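Local structure of zinc-binding protein TroA (Treponema pallidum, 1K0F) at residues A204-R209 against H237-G242. The protein binds zinc in the periplasm with high affinity and specificity and delivers it to the membrane permease of the TroABC importer. Numbering follows the deposited sequence.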
ATOM      1  N   ALA A 204      26.360  -2.668   1.340  1.00 36.68           N
ATOM      2  CA  ALA A 204      27.390  -2.439   0.336  1.00 36.40           C
ATOM      3  C   ALA A 204      26.751  -2.031  -0.985  1.00 36.18           C
ATOM      4  O   ALA A 204      27.238  -1.136  -1.658  1.00 36.15           O
ATOM      5  CB  ALA A 204      28.234  -3.698   0.145  1.00 37.20           C
ATOM      6  N   PHE A 205      25.656  -2.692  -1.347  1.00 36.45           N
ATOM      7  CA  PHE A 205      24.963  -2.398  -2.589  1.00 36.00           C
ATOM      8  C   PHE A 205      24.700  -0.909  -2.695  1.00 35.91           C
ATOM      9  O   PHE A 205      24.956  -0.289  -3.723  1.00 35.24           O
ATOM     10  CB  PHE A 205      23.640  -3.136  -2.644  1.00 36.02           C
ATOM     11  CG  PHE A 205      22.681  -2.543  -3.610  1.00 37.87           C
ATOM     12  CD1 PHE A 205      22.933  -2.613  -4.982  1.00 38.04           C
ATOM     13  CD2 PHE A 205      21.531  -1.903  -3.161  1.00 40.05           C
ATOM     14  CE1 PHE A 205      22.052  -2.054  -5.904  1.00 38.57           C
ATOM     15  CE2 PHE A 205      20.631  -1.333  -4.068  1.00 41.41           C
ATOM     16  CZ  PHE A 205      20.894  -1.410  -5.452  1.00 39.96           C
ATOM     17  N   ILE A 206      24.194  -0.349  -1.605  1.00 36.93           N
ATOM     18  CA  ILE A 206      23.873   1.067  -1.521  1.00 37.73           C
ATOM     19  C   ILE A 206      25.161   1.899  -1.508  1.00 39.38           C
ATOM     20  O   ILE A 206      25.185   3.033  -1.992  1.00 39.75           O
ATOM     21  CB  ILE A 206      23.042   1.359  -0.239  1.00 36.46           C
ATOM     22  CG1 ILE A 206      21.717   0.601  -0.294  1.00 33.93           C
ATOM     23  CG2 ILE A 206      22.765   2.847  -0.112  1.00 37.92           C
ATOM     24  CD1 ILE A 206      21.127   0.336   1.070  1.00 34.00           C
ATOM     25  N   ALA A 207      26.233   1.333  -0.963  1.00 40.68           N
ATOM     26  CA  ALA A 207      27.509   2.044  -0.899  1.00 41.97           C
ATOM     27  C   ALA A 207      28.232   1.980  -2.242  1.00 41.95           C
ATOM     28  O   ALA A 207      28.936   2.914  -2.629  1.00 42.49           O
ATOM     29  CB  ALA A 207      28.383   1.448   0.190  1.00 43.11           C
ATOM     30  N   GLN A 208      28.050   0.870  -2.944  1.00 40.30           N
ATOM     31  CA  GLN A 208      28.666   0.679  -4.237  1.00 39.32           C
ATOM     32  C   GLN A 208      27.987   1.628  -5.216  1.00 39.43           C
ATOM     33  O   GLN A 208      28.644   2.447  -5.853  1.00 39.22           O
ATOM     34  CB  GLN A 208      28.485  -0.770  -4.684  1.00 38.89           C
ATOM     35  CG  GLN A 208      29.780  -1.566  -4.652  1.00 40.46           C
ATOM     36  CD  GLN A 208      29.673  -2.848  -3.844  1.00 41.00           C
ATOM     37  OE1 GLN A 208      30.666  -3.325  -3.271  1.00 38.99           O
ATOM     38  NE2 GLN A 208      28.472  -3.420  -3.798  1.00 39.45           N
ATOM     39  N   ARG A 209      26.666   1.524  -5.316  1.00 39.69           N
ATOM     40  CA  ARG A 209      25.894   2.374  -6.212  1.00 38.55           C
ATOM     41  C   ARG A 209      25.801   3.798  -5.673  1.00 38.58           C
ATOM     42  O   ARG A 209      25.312   4.697  -6.356  1.00 38.77           O
ATOM     43  CB  ARG A 209      24.492   1.790  -6.413  1.00 38.33           C
ATOM     44  CG  ARG A 209      24.482   0.281  -6.634  1.00 38.49           C
ATOM     45  CD  ARG A 209      24.883  -0.072  -8.052  1.00 37.58           C
ATOM     46  NE  ARG A 209      24.088   0.662  -9.030  1.00 36.98           N
ATOM     47  CZ  ARG A 209      22.811   0.405  -9.295  1.00 38.48           C
ATOM     48  NH1 ARG A 209      22.189  -0.570  -8.653  1.00 37.55           N
ATOM     49  NH2 ARG A 209      22.155   1.116 -10.207  1.00 38.98           N
ATOM     50  N   HIS A 237      29.853   5.229   2.869  1.00 31.80           N
ATOM     51  CA  HIS A 237      28.797   6.045   2.288  1.00 27.87           C
ATOM     52  C   HIS A 237      27.755   6.483   3.307  1.00 26.43           C
ATOM     53  O   HIS A 237      27.264   5.675   4.095  1.00 24.80           O
ATOM     54  CB  HIS A 237      28.109   5.265   1.165  1.00 28.69           C
ATOM     55  CG  HIS A 237      26.952   5.987   0.546  1.00 28.29           C
ATOM     56  ND1 HIS A 237      27.032   7.294   0.114  1.00 28.67           N
ATOM     57  CD2 HIS A 237      25.681   5.592   0.305  1.00 27.51           C
ATOM     58  CE1 HIS A 237      25.861   7.674  -0.365  1.00 27.35           C
ATOM     59  NE2 HIS A 237      25.024   6.658  -0.260  1.00 26.12           N
ATOM     60  N   VAL A 238      27.428   7.773   3.296  1.00 25.78           N
ATOM     61  CA  VAL A 238      26.418   8.309   4.202  1.00 23.40           C
ATOM     62  C   VAL A 238      25.111   8.465   3.449  1.00 24.16           C
ATOM     63  O   VAL A 238      24.889   9.449   2.743  1.00 25.61           O
ATOM     64  CB  VAL A 238      26.793   9.684   4.772  1.00 19.21           C
ATOM     65  CG1 VAL A 238      25.947   9.959   5.995  1.00 14.01           C
ATOM     66  CG2 VAL A 238      28.267   9.733   5.105  1.00 18.17           C
ATOM     67  N   VAL A 239      24.249   7.476   3.590  1.00 25.00           N
ATOM     68  CA  VAL A 239      22.971   7.525   2.926  1.00 24.91           C
ATOM     69  C   VAL A 239      21.976   8.221   3.835  1.00 26.40           C
ATOM     70  O   VAL A 239      21.958   8.028   5.053  1.00 26.20           O
ATOM     71  CB  VAL A 239      22.465   6.116   2.568  1.00 23.50           C
ATOM     72  CG1 VAL A 239      22.206   5.311   3.827  1.00 23.77           C
ATOM     73  CG2 VAL A 239      21.212   6.226   1.722  1.00 23.26           C
ATOM     74  N   GLN A 240      21.164   9.061   3.221  1.00 26.98           N
ATOM     75  CA  GLN A 240      20.162   9.806   3.934  1.00 27.27           C
ATOM     76  C   GLN A 240      18.891   8.989   3.955  1.00 25.93           C
ATOM     77  O   GLN A 240      18.579   8.313   2.987  1.00 25.56           O
ATOM     78  CB  GLN A 240      19.879  11.108   3.197  1.00 31.44           C
ATOM     79  CG  GLN A 240      20.553  12.336   3.754  1.00 36.75           C
ATOM     80  CD  GLN A 240      19.946  13.599   3.188  1.00 40.74           C
ATOM     81  OE1 GLN A 240      19.810  13.739   1.973  1.00 42.62           O
ATOM     82  NE2 GLN A 240      19.565  14.526   4.061  1.00 44.04           N
ATOM     83  N   ILE A 241      18.170   9.019   5.064  1.00 25.39           N
ATOM     84  CA  ILE A 241      16.888   8.340   5.111  1.00 24.65           C
ATOM     85  C   ILE A 241      16.105   9.415   4.356  1.00 25.34           C
ATOM     86  O   ILE A 241      15.614  10.368   4.950  1.00 27.11           O
ATOM     87  CB  ILE A 241      16.386   8.185   6.574  1.00 23.87           C
ATOM     88  CG1 ILE A 241      16.704   6.781   7.088  1.00 23.66           C
ATOM     89  CG2 ILE A 241      14.894   8.382   6.653  1.00 24.41           C
ATOM     90  CD1 ILE A 241      18.172   6.481   7.187  1.00 23.42           C
ATOM     91  N   GLY A 242      16.064   9.286   3.034  1.00 25.50           N
ATOM     92  CA  GLY A 242      15.396  10.263   2.189  1.00 25.15           C
ATOM     93  C   GLY A 242      13.948  10.595   2.490  1.00 24.79           C
ATOM     94  O   GLY A 242      13.299  11.320   1.731  1.00 25.81           O
TER
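His237 lies alongside helix 196-208 near its C-terminal end and touches both Ile206 and Ala207. Its CB packs against the helix surface, 3.9 Å from Ala207 CA and equally near the methyl CB of that residue. CG stands anti to the backbone N (chi1 177°), which places the ring beside Ile206 and Ala207. There His237 CD2 approaches the backbone atom Ile206 O at 3.5 Å, a van der Waals contact. The same carbon meets the methyl Ile206 CG2 at 4.0 Å, and the two side chains cross at about a right angle. One face of the ring carries a backbone nitrogen of its own segment: Val239 N sits 4.0 Å above the plane, over the ring centre.

The second part of the contact is aliphatic. Ile206 CG2 and Val239 CG2 meet methyl to methyl at 4.1 Å, and both residues are buried. They also share Ile214 of strand 213-217 as a neighbour.

The polar end of His237 is held from outside the two segments. Its NE2 is hydrogen-bonded to Leu211 O, which should limit rotation of the ring.

The contact lies away from the zinc site. The end region of helix 196-208 packs on the loop that leads into strand 240-245, beside the parallel strand 213-217. This places it within one of the two alpha/beta lobes of the family's bilobal fold.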